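Local coordinates for fructokinase (PDB 5EYN), which catalyses the ATP-dependent phosphorylation of fructose, giving fructose 6-phosphate and ADP, at residues G68-G73 / H96-V101; P173-E178 / L207-G212; G270-R275 / L289-W294. One frame throughout, in Å; residues are numbered along the deposited sequence.

Contact 1 (G68-G73 / H96-V101). With FRU (beta-D-fructofuranose), chain B.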
loop_
_atom_site.group_PDB
_atom_site.type_symbol
_atom_site.label_atom_id
_atom_site.label_comp_id
_atom_site.label_asym_id
_atom_site.label_seq_id
_atom_site.Cartn_x
_atom_site.Cartn_y
_atom_site.Cartn_z
ATOM N N GLY A 68 -5.400 10.336 -1.629
ATOM C CA GLY A 68 -5.536 10.340 -0.194
ATOM C C GLY A 68 -4.743 11.443 0.465
ATOM O O GLY A 68 -3.779 11.952 -0.105
ATOM N N ASN A 69 -5.167 11.805 1.669
ATOM C CA ASN A 69 -4.430 12.719 2.521
ATOM C C ASN A 69 -3.329 11.935 3.208
ATOM O O ASN A 69 -3.441 11.561 4.378
ATOM C CB ASN A 69 -5.367 13.343 3.547
ATOM C CG ASN A 69 -4.707 14.436 4.345
ATOM O OD1 ASN A 69 -3.576 14.831 4.066
ATOM N ND2 ASN A 69 -5.413 14.939 5.352
ATOM N N ASP A 70 -2.280 11.662 2.444
ATOM C CA ASP A 70 -1.169 10.845 2.898
ATOM C C ASP A 70 0.046 11.243 2.080
ATOM O O ASP A 70 -0.074 11.999 1.106
ATOM C CB ASP A 70 -1.485 9.346 2.757
ATOM C CG ASP A 70 -2.089 8.993 1.417
ATOM O OD1 ASP A 70 -3.206 8.431 1.400
ATOM O OD2 ASP A 70 -1.454 9.258 0.380
ATOM N N PRO A 71 1.227 10.763 2.481
ATOM C CA PRO A 71 2.433 11.204 1.775
ATOM C C PRO A 71 2.390 10.866 0.292
ATOM O O PRO A 71 2.885 11.637 -0.512
ATOM C CB PRO A 71 3.553 10.447 2.505
ATOM C CG PRO A 71 3.043 10.307 3.890
ATOM C CD PRO A 71 1.559 10.033 3.721
ATOM N N PHE A 72 1.794 9.741 -0.079
ATOM C CA PHE A 72 1.758 9.363 -1.481
ATOM C C PHE A 72 0.859 10.315 -2.281
ATOM O O PHE A 72 1.183 10.697 -3.418
ATOM C CB PHE A 72 1.305 7.919 -1.658
ATOM C CG PHE A 72 2.364 6.898 -1.331
ATOM C CD1 PHE A 72 3.630 7.268 -0.883
ATOM C CD2 PHE A 72 2.091 5.561 -1.497
ATOM C CE1 PHE A 72 4.580 6.308 -0.601
ATOM C CE2 PHE A 72 3.035 4.602 -1.210
ATOM C CZ PHE A 72 4.279 4.974 -0.756
ATOM N N GLY A 73 -0.252 10.730 -1.683
ATOM C CA GLY A 73 -1.137 11.659 -2.352
ATOM C C GLY A 73 -0.477 13.006 -2.535
ATOM O O GLY A 73 -0.614 13.636 -3.587
ATOM N N HIS A 96 -9.932 7.922 2.617
ATOM C CA HIS A 96 -9.332 6.829 1.872
ATOM C C HIS A 96 -7.918 7.142 1.402
ATOM O O HIS A 96 -7.565 8.284 1.183
ATOM C CB HIS A 96 -10.251 6.473 0.709
ATOM C CG HIS A 96 -11.619 6.089 1.156
ATOM N ND1 HIS A 96 -11.897 4.843 1.670
ATOM C CD2 HIS A 96 -12.777 6.790 1.208
ATOM C CE1 HIS A 96 -13.171 4.791 2.015
ATOM N NE2 HIS A 96 -13.730 5.955 1.734
ATOM N N ARG A 97 -7.126 6.095 1.240
ATOM C CA ARG A 97 -5.721 6.196 0.927
ATOM C C ARG A 97 -5.450 6.226 -0.572
ATOM O O ARG A 97 -6.208 5.708 -1.384
ATOM C CB ARG A 97 -5.003 5.007 1.562
ATOM C CG ARG A 97 -4.890 5.130 3.077
ATOM C CD ARG A 97 -3.651 5.913 3.406
ATOM N NE ARG A 97 -3.607 6.336 4.787
ATOM C CZ ARG A 97 -4.013 7.515 5.223
ATOM N NH1 ARG A 97 -4.521 8.409 4.385
ATOM N NH2 ARG A 97 -3.919 7.799 6.515
ATOM N N THR A 98 -4.336 6.848 -0.924
ATOM C CA THR A 98 -3.832 6.860 -2.289
ATOM C C THR A 98 -3.482 5.475 -2.791
ATOM O O THR A 98 -2.882 4.657 -2.083
ATOM C CB THR A 98 -2.593 7.742 -2.372
ATOM O OG1 THR A 98 -2.922 9.038 -1.883
ATOM C CG2 THR A 98 -2.064 7.846 -3.796
ATOM N N SER A 99 -3.876 5.211 -4.025
ATOM C CA SER A 99 -3.560 3.948 -4.657
ATOM C C SER A 99 -2.051 3.684 -4.639
ATOM O O SER A 99 -1.245 4.557 -4.964
ATOM C CB SER A 99 -4.059 3.947 -6.090
ATOM O OG SER A 99 -3.793 2.700 -6.697
ATOM N N THR A 100 -1.706 2.458 -4.276
ATOM C CA THR A 100 -0.338 1.986 -4.157
ATOM C C THR A 100 -0.245 0.669 -4.883
ATOM O O THR A 100 -0.944 -0.278 -4.545
ATOM C CB THR A 100 0.033 1.800 -2.688
ATOM O OG1 THR A 100 -0.148 3.031 -2.005
ATOM C CG2 THR A 100 1.477 1.371 -2.535
ATOM N N VAL A 101 0.625 0.617 -5.888
ATOM C CA VAL A 101 0.677 -0.510 -6.783
ATOM C C VAL A 101 2.085 -1.089 -6.774
ATOM O O VAL A 101 3.074 -0.365 -6.889
ATOM C CB VAL A 101 0.294 -0.069 -8.202
ATOM C CG1 VAL A 101 0.513 -1.181 -9.205
ATOM C CG2 VAL A 101 -1.151 0.399 -8.231
HETATM C C1 FRU B . -3.152 1.892 -12.952
HETATM C C2 FRU B . -1.767 1.517 -13.461
HETATM C C3 FRU B . -0.582 2.166 -12.775
HETATM C C4 FRU B . 0.401 2.425 -13.869
HETATM C C5 FRU B . -0.495 2.589 -15.046
HETATM C C6 FRU B . 0.104 2.124 -16.351
HETATM O O1 FRU B . -3.445 3.229 -13.218
HETATM O O2 FRU B . -1.663 0.131 -13.333
HETATM O O3 FRU B . -0.152 1.314 -11.756
HETATM O O4 FRU B . 1.157 3.573 -13.686
HETATM O O5 FRU B . -1.703 1.889 -14.802
HETATM O O6 FRU B . -0.797 2.286 -17.419
HETATM O O HOH W 1 -7.350 10.268 2.976
#
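Asp70 and Thr98 show how one carboxylate can tie a helix start to the chain leading into a strand. Asp70 is the N-cap of helix 71-82, and its CG lies between the backbone N and the carbonyl carbon (chi1 46°), a torsion that places the carboxylate between Gly73 N of its own helix and Thr98. Asp70 OD2 accepts the capping bond from Gly73 N at 2.8 Å and, on its syn lone pair, the hydroxyl proton of Thr98 OG1 at 2.7 Å. Asp70 OD1 takes Thr98 N from its own syn side at 3.0 Å in a nearly straight bond (166°). Gly68 N donates in turn to Thr98 OG1 at 2.8 Å, so this buried hydroxyl is both donor and acceptor.

Arg97 approaches differently, sliding past Asp70 in the opposite direction with its guanidinium plane almost perpendicular (86°) to the carboxylate. Its NH1 reaches the anti lone pair of Asp70 OD1 in a 3.3 Å salt bridge, while Asp70 CB lies over one guanidinium face. Four donors thus grip the two carboxylate oxygens. The other guanidinium nitrogens bind the second subunit: NH2 pairs with its Glu178 and NE bonds to its Phe115 O.

Phe72 turns its ring edge to the next threonine, its CD2 standing 3.4 Å from Thr100 OG1. A water bridges Asn69 N and His96 O at the outer margin.

The contact joins the end of strand 61-68 in the large sheet and the start of helix 71-82 to strand 99-103 of the four-stranded sheet, which carries Val101 with its CG1 3.6 Å from fructose O3; Phe72 also packs on Val29 of strand 28-33.

Contact 2 (P173-E178 / L207-G212). With CA (calcium ion), chain C; FRU (beta-D-fructofuranose), chain B; BEF (beryllium trifluoride ion), chain D.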
loop_
_atom_site.group_PDB
_atom_site.type_symbol
_atom_site.label_atom_id
_atom_site.label_comp_id
_atom_site.label_asym_id
_atom_site.label_seq_id
_atom_site.Cartn_x
_atom_site.Cartn_y
_atom_site.Cartn_z
ATOM N N PRO A 173 -9.508 1.614 -22.122
ATOM C CA PRO A 173 -9.943 0.711 -21.053
ATOM C C PRO A 173 -8.837 0.440 -20.019
ATOM O O PRO A 173 -9.095 0.552 -18.828
ATOM C CB PRO A 173 -10.397 -0.525 -21.824
ATOM C CG PRO A 173 -10.992 0.064 -23.093
ATOM C CD PRO A 173 -10.087 1.244 -23.429
ATOM N N ASN A 174 -7.630 0.111 -20.444
ATOM C CA ASN A 174 -6.537 -0.021 -19.495
ATOM C C ASN A 174 -6.966 -0.933 -18.346
ATOM O O ASN A 174 -6.970 -0.562 -17.170
ATOM C CB ASN A 174 -6.123 1.354 -18.966
ATOM C CG ASN A 174 -4.665 1.608 -19.094
ATOM O OD1 ASN A 174 -3.866 0.680 -19.270
ATOM N ND2 ASN A 174 -4.304 2.877 -19.066
ATOM N N LEU A 175 -7.331 -2.144 -18.711
ATOM C CA LEU A 175 -8.003 -3.026 -17.784
ATOM C C LEU A 175 -7.141 -3.480 -16.639
ATOM O O LEU A 175 -6.012 -3.921 -16.838
ATOM C CB LEU A 175 -8.535 -4.250 -18.510
ATOM C CG LEU A 175 -9.499 -3.964 -19.653
ATOM C CD1 LEU A 175 -9.928 -5.283 -20.302
ATOM C CD2 LEU A 175 -10.703 -3.143 -19.187
ATOM N N ARG A 176 -7.692 -3.378 -15.436
ATOM C CA ARG A 176 -7.075 -3.865 -14.217
ATOM C C ARG A 176 -8.185 -4.522 -13.396
ATOM O O ARG A 176 -8.799 -3.897 -12.522
ATOM C CB ARG A 176 -6.427 -2.713 -13.440
ATOM C CG ARG A 176 -5.456 -1.845 -14.254
ATOM C CD ARG A 176 -4.140 -2.537 -14.572
ATOM N NE ARG A 176 -3.254 -1.557 -15.174
ATOM C CZ ARG A 176 -3.181 -1.292 -16.469
ATOM N NH1 ARG A 176 -3.865 -1.980 -17.360
ATOM N NH2 ARG A 176 -2.373 -0.331 -16.886
ATOM N N GLU A 177 -8.461 -5.782 -13.702
ATOM C CA GLU A 177 -9.665 -6.440 -13.190
ATOM C C GLU A 177 -9.724 -6.461 -11.679
ATOM O O GLU A 177 -10.805 -6.348 -11.112
ATOM C CB GLU A 177 -9.752 -7.882 -13.709
ATOM C CG GLU A 177 -11.035 -8.612 -13.348
ATOM C CD GLU A 177 -11.046 -10.016 -13.909
ATOM O OE1 GLU A 177 -10.209 -10.837 -13.477
ATOM O OE2 GLU A 177 -11.869 -10.288 -14.802
ATOM N N GLU A 178 -8.581 -6.616 -11.009
ATOM C CA GLU A 178 -8.632 -6.826 -9.564
ATOM C C GLU A 178 -9.153 -5.614 -8.799
ATOM O O GLU A 178 -9.547 -5.730 -7.642
ATOM C CB GLU A 178 -7.279 -7.239 -8.996
ATOM C CG GLU A 178 -6.314 -6.067 -8.799
ATOM C CD GLU A 178 -5.286 -6.364 -7.705
ATOM O OE1 GLU A 178 -5.641 -6.562 -6.503
ATOM O OE2 GLU A 178 -4.117 -6.427 -8.048
ATOM N N LEU A 207 -8.801 -5.559 -26.640
ATOM C CA LEU A 207 -9.864 -5.565 -27.634
ATOM C C LEU A 207 -10.460 -6.950 -27.709
ATOM O O LEU A 207 -11.677 -7.113 -27.693
ATOM C CB LEU A 207 -9.330 -5.154 -29.001
ATOM C CG LEU A 207 -10.330 -5.295 -30.145
ATOM C CD1 LEU A 207 -11.538 -4.419 -29.895
ATOM C CD2 LEU A 207 -9.684 -4.948 -31.473
ATOM N N GLN A 208 -9.603 -7.962 -27.768
ATOM C CA GLN A 208 -10.089 -9.334 -27.868
ATOM C C GLN A 208 -10.843 -9.765 -26.616
ATOM O O GLN A 208 -11.879 -10.409 -26.706
ATOM C CB GLN A 208 -8.941 -10.298 -28.181
ATOM C CG GLN A 208 -8.411 -10.083 -29.582
ATOM C CD GLN A 208 -7.335 -11.062 -29.997
ATOM O OE1 GLN A 208 -7.177 -12.139 -29.410
ATOM N NE2 GLN A 208 -6.590 -10.694 -31.029
ATOM N N PHE A 209 -10.330 -9.393 -25.453
ATOM C CA PHE A 209 -10.977 -9.741 -24.192
ATOM C C PHE A 209 -12.364 -9.114 -24.114
ATOM O O PHE A 209 -13.332 -9.769 -23.770
ATOM C CB PHE A 209 -10.128 -9.267 -23.014
ATOM C CG PHE A 209 -10.740 -9.554 -21.680
ATOM C CD1 PHE A 209 -10.586 -10.797 -21.086
ATOM C CD2 PHE A 209 -11.473 -8.588 -21.016
ATOM C CE1 PHE A 209 -11.145 -11.066 -19.864
ATOM C CE2 PHE A 209 -12.033 -8.857 -19.778
ATOM C CZ PHE A 209 -11.871 -10.094 -19.208
ATOM N N LEU A 210 -12.458 -7.837 -24.447
ATOM C CA LEU A 210 -13.715 -7.117 -24.271
ATOM C C LEU A 210 -14.779 -7.528 -25.268
ATOM O O LEU A 210 -15.960 -7.356 -25.006
ATOM C CB LEU A 210 -13.474 -5.616 -24.372
ATOM C CG LEU A 210 -12.757 -5.019 -23.168
ATOM C CD1 LEU A 210 -12.258 -3.619 -23.486
ATOM C CD2 LEU A 210 -13.653 -4.998 -21.926
ATOM N N THR A 211 -14.356 -8.062 -26.406
ATOM C CA THR A 211 -15.278 -8.508 -27.440
ATOM C C THR A 211 -15.421 -10.030 -27.497
ATOM O O THR A 211 -16.248 -10.540 -28.245
ATOM C CB THR A 211 -14.838 -8.008 -28.825
ATOM O OG1 THR A 211 -13.516 -8.483 -29.107
ATOM C CG2 THR A 211 -14.891 -6.489 -28.878
ATOM N N GLY A 212 -14.621 -10.757 -26.722
ATOM C CA GLY A 212 -14.693 -12.210 -26.718
ATOM C C GLY A 212 -14.258 -12.833 -28.033
ATOM O O GLY A 212 -14.779 -13.871 -28.450
HETATM CA CA CA C . -2.509 0.115 -21.062
HETATM C C1 FRU B . -3.152 1.892 -12.952
HETATM C C2 FRU B . -1.767 1.517 -13.461
HETATM C C3 FRU B . -0.582 2.166 -12.775
HETATM C C4 FRU B . 0.401 2.425 -13.869
HETATM C C5 FRU B . -0.495 2.589 -15.046
HETATM C C6 FRU B . 0.104 2.124 -16.351
HETATM O O1 FRU B . -3.445 3.229 -13.218
HETATM O O2 FRU B . -1.663 0.131 -13.333
HETATM O O3 FRU B . -0.152 1.314 -11.756
HETATM O O4 FRU B . 1.157 3.573 -13.686
HETATM O O5 FRU B . -1.703 1.889 -14.802
HETATM O O6 FRU B . -0.797 2.286 -17.419
HETATM BE BE BEF D . 0.392 0.622 -20.132
HETATM F F1 BEF D . 1.559 -0.056 -19.387
HETATM F F2 BEF D . 0.366 2.172 -19.965
HETATM F F3 BEF D . -0.944 0.232 -19.534
HETATM O O HOH W 2 -3.357 -2.052 -20.362
HETATM O O HOH W 3 -0.865 -0.639 -22.680
HETATM O O HOH W 4 -4.429 0.067 -22.691
HETATM O O HOH W 5 -2.475 2.389 -21.726
#
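Leu175 and Pro173, in the loop that leaves the parallel strand 168-172, pack against Leu210 and Phe209 of helix 204-211 behind the active site of this ribokinase-fold (PfkB-family) enzyme. Leu175 CD1 does most of the touching. It meets Leu210 tip to tip, 4.0 Å from Leu210 CG, and comes obliquely to the Phe209 ring, 3.7 Å from Phe209 CD2. Pro173 adds its CG against Leu210 CD1. The helix, ended by a Schellman motif at Gly212, thereby backs a loop whose other side faces the ligands, and Glu206 of the same helix accepts from Leu175 N.

Arg176 illustrates what that loop presents, pointing opposite to Leu175. From CB its chain leaves with CG beside the backbone N and turns about the CB-CG bond (chi2 -72°), which swings the outer part toward the sugar. CD lies 3.8 Å from fructose O2, and NE gives that oxygen an almost straight bond (172°) of 3.0 Å. Beyond CZ the two ends diverge. NH1 donates back to Leu175 O, which it meets from above the carbonyl plane, and also to a calcium-bound water; this return bond should restrict rotation of the guanidinium. NH2 spans sugar and phosphate mimic, bonding fructose O5 and, at 3.1 Å, F3 of the beryllium trifluoride. A cation here would be expected to offset negative charge on a transferring phosphoryl group, for which beryllium trifluoride stands in.

Asn174 supplies a protein ligand to the metal, and its amide is steadied by ND2 donating to Asp266. Four waters and F3, 2.2 Å from the calcium ion, bind it as well, joining metal and phosphoryl mimic directly. Asn174 OD1 coordinates the calcium ion at 2.3 Å while accepting only weak bonds from Arg176 NH1 and NH2.

Contact 3 (G270-R275 / L289-W294)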
loop_
_atom_site.group_PDB
_atom_site.type_symbol
_atom_site.label_atom_id
_atom_site.label_comp_id
_atom_site.label_asym_id
_atom_site.label_seq_id
_atom_site.Cartn_x
_atom_site.Cartn_y
_atom_site.Cartn_z
ATOM N N GLY A 270 -0.841 9.896 -24.552
ATOM C CA GLY A 270 -0.414 11.274 -24.382
ATOM C C GLY A 270 0.038 11.939 -25.667
ATOM O O GLY A 270 -0.349 13.071 -25.960
ATOM N N GLY A 271 0.844 11.238 -26.456
ATOM C CA GLY A 271 1.253 11.794 -27.735
ATOM C C GLY A 271 0.084 11.974 -28.686
ATOM O O GLY A 271 -0.037 13.005 -29.364
ATOM N N LEU A 272 -0.778 10.965 -28.740
ATOM C CA LEU A 272 -1.969 11.007 -29.570
ATOM C C LEU A 272 -2.821 12.209 -29.219
ATOM O O LEU A 272 -3.162 13.031 -30.083
ATOM C CB LEU A 272 -2.777 9.737 -29.359
ATOM C CG LEU A 272 -4.085 9.634 -30.137
ATOM C CD1 LEU A 272 -3.827 9.547 -31.622
ATOM C CD2 LEU A 272 -4.870 8.426 -29.673
ATOM N N LEU A 273 -3.188 12.321 -27.948
ATOM C CA LEU A 273 -4.111 13.375 -27.530
ATOM C C LEU A 273 -3.467 14.744 -27.573
ATOM O O LEU A 273 -4.131 15.715 -27.880
ATOM C CB LEU A 273 -4.697 13.131 -26.129
ATOM C CG LEU A 273 -5.522 11.866 -25.970
ATOM C CD1 LEU A 273 -6.078 11.776 -24.554
ATOM C CD2 LEU A 273 -6.667 11.825 -26.980
ATOM N N TYR A 274 -2.166 14.832 -27.302
ATOM C CA TYR A 274 -1.492 16.110 -27.470
ATOM C C TYR A 274 -1.717 16.594 -28.908
ATOM O O TYR A 274 -2.147 17.727 -29.132
ATOM C CB TYR A 274 0.007 16.027 -27.171
ATOM C CG TYR A 274 0.702 17.286 -27.641
ATOM C CD1 TYR A 274 0.473 18.500 -26.999
ATOM C CD2 TYR A 274 1.500 17.285 -28.771
ATOM C CE1 TYR A 274 1.055 19.675 -27.450
ATOM C CE2 TYR A 274 2.083 18.449 -29.217
ATOM C CZ TYR A 274 1.848 19.638 -28.553
ATOM O OH TYR A 274 2.422 20.810 -28.985
ATOM N N ARG A 275 -1.413 15.746 -29.888
ATOM C CA ARG A 275 -1.538 16.171 -31.278
ATOM C C ARG A 275 -3.002 16.425 -31.699
ATOM O O ARG A 275 -3.284 17.373 -32.428
ATOM C CB ARG A 275 -0.835 15.181 -32.210
ATOM C CG ARG A 275 0.688 15.203 -32.076
ATOM C CD ARG A 275 1.298 16.523 -32.508
ATOM N NE ARG A 275 1.462 16.598 -33.954
ATOM C CZ ARG A 275 1.885 17.673 -34.607
ATOM N NH1 ARG A 275 2.152 18.798 -33.958
ATOM N NH2 ARG A 275 2.022 17.626 -35.920
ATOM N N LEU A 289 -3.210 10.366 -38.499
ATOM C CA LEU A 289 -2.075 9.482 -38.750
ATOM C C LEU A 289 -0.781 10.067 -38.194
ATOM O O LEU A 289 0.064 9.339 -37.674
ATOM C CB LEU A 289 -1.941 9.199 -40.242
ATOM C CG LEU A 289 -3.076 8.375 -40.850
ATOM C CD1 LEU A 289 -2.906 8.344 -42.353
ATOM C CD2 LEU A 289 -3.110 6.961 -40.296
ATOM N N ASP A 290 -0.622 11.381 -38.308
ATOM C CA ASP A 290 0.517 12.062 -37.692
ATOM C C ASP A 290 0.475 11.947 -36.161
ATOM O O ASP A 290 1.510 11.748 -35.514
ATOM C CB ASP A 290 0.526 13.537 -38.115
ATOM C CG ASP A 290 1.565 14.347 -37.377
ATOM O OD1 ASP A 290 2.721 14.357 -37.826
ATOM O OD2 ASP A 290 1.238 14.971 -36.350
ATOM N N ALA A 291 -0.711 12.066 -35.575
ATOM C CA ALA A 291 -0.839 11.947 -34.121
ATOM C C ALA A 291 -0.430 10.562 -33.649
ATOM O O ALA A 291 0.197 10.428 -32.599
ATOM C CB ALA A 291 -2.256 12.262 -33.668
ATOM N N VAL A 292 -0.743 9.544 -34.445
ATOM C CA VAL A 292 -0.361 8.169 -34.123
ATOM C C VAL A 292 1.147 7.965 -34.299
ATOM O O VAL A 292 1.764 7.216 -33.548
ATOM C CB VAL A 292 -1.167 7.149 -34.949
ATOM C CG1 VAL A 292 -0.693 5.723 -34.721
ATOM C CG2 VAL A 292 -2.635 7.243 -34.581
ATOM N N LYS A 293 1.751 8.646 -35.260
ATOM C CA LYS A 293 3.197 8.589 -35.389
ATOM C C LYS A 293 3.858 9.140 -34.125
ATOM O O LYS A 293 4.804 8.555 -33.600
ATOM C CB LYS A 293 3.631 9.385 -36.624
ATOM C CG LYS A 293 5.126 9.508 -36.827
ATOM C CD LYS A 293 5.455 10.273 -38.127
ATOM C CE LYS A 293 6.960 10.312 -38.395
ATOM N NZ LYS A 293 7.269 10.997 -39.678
ATOM N N TRP A 294 3.363 10.270 -33.636
ATOM C CA TRP A 294 3.839 10.811 -32.368
ATOM C C TRP A 294 3.594 9.822 -31.236
ATOM O O TRP A 294 4.464 9.602 -30.392
ATOM C CB TRP A 294 3.136 12.129 -32.041
ATOM C CG TRP A 294 3.707 13.339 -32.737
ATOM C CD1 TRP A 294 3.960 13.487 -34.079
ATOM C CD2 TRP A 294 4.100 14.569 -32.122
ATOM N NE1 TRP A 294 4.484 14.735 -34.327
ATOM C CE2 TRP A 294 4.581 15.417 -33.142
ATOM C CE3 TRP A 294 4.082 15.041 -30.808
ATOM C CZ2 TRP A 294 5.044 16.701 -32.883
ATOM C CZ3 TRP A 294 4.550 16.309 -30.548
ATOM C CH2 TRP A 294 5.018 17.129 -31.582
#
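Successive bends at chi2 and chi3 (-82°) fold Arg275 over Trp294, whose own CG lies beside its backbone N, and the two side chains cross at about a right angle. Arg275 CD sits over the centre of the six-membered ring, 3.4 Å from its centroid, as a CH-pi contact. Farther out the guanidinium lies flat on the indole, the planes only 4° apart; in the resulting cation-pi interaction Arg275 CZ is 4.2 Å from the centroid of the Trp294 six-membered ring, off-centre. Stacking leaves the guanidinium edge for Asp290: NE and NH2 grip the single oxygen OD2 side-on, in the guanidinium plane, at 2.9 and 2.8 Å respectively. The salt bridge should thus fix the rotation of a cation that the ring supports from one face.

Tyr274 adds a slid, barely overlapping ring beside Trp294, its CE2 being 3.5 Å from Trp294 CZ3. On the other flank Leu272 CD1 meets Ala291 CB at 3.7 Å and also Val292 CG2.

The helix segments run roughly antiparallel (144°), with axes 7.4 Å apart. The helix pair borders the nucleotide site of the ribokinase fold: elsewhere on the same helices, 264-278 starts at the ADP-binding Ala264 and Gly265, and 285-302 carries the ADP-binding Asn296.

Along the chain the three contacts follow one another in series, each closing before the next opens. Contacts 1 and 2 have centres about 26 Å apart and share the fructose: contact 1 touches it through strand 99-103 of the small four-stranded sheet, contact 2 through the loop after strand 168-172 of the large sheet. Contact 3, centred about 23 Å from the centre of contact 2, pairs helices 264-278 and 285-302 near the ADP; its centre is about 31 Å from that of contact 1. The contacts thus lie beside the sugar end, the reaction centre and the nucleotide end of the site in turn, consistent with a role for the contact 2 loop in phosphoryl transfer.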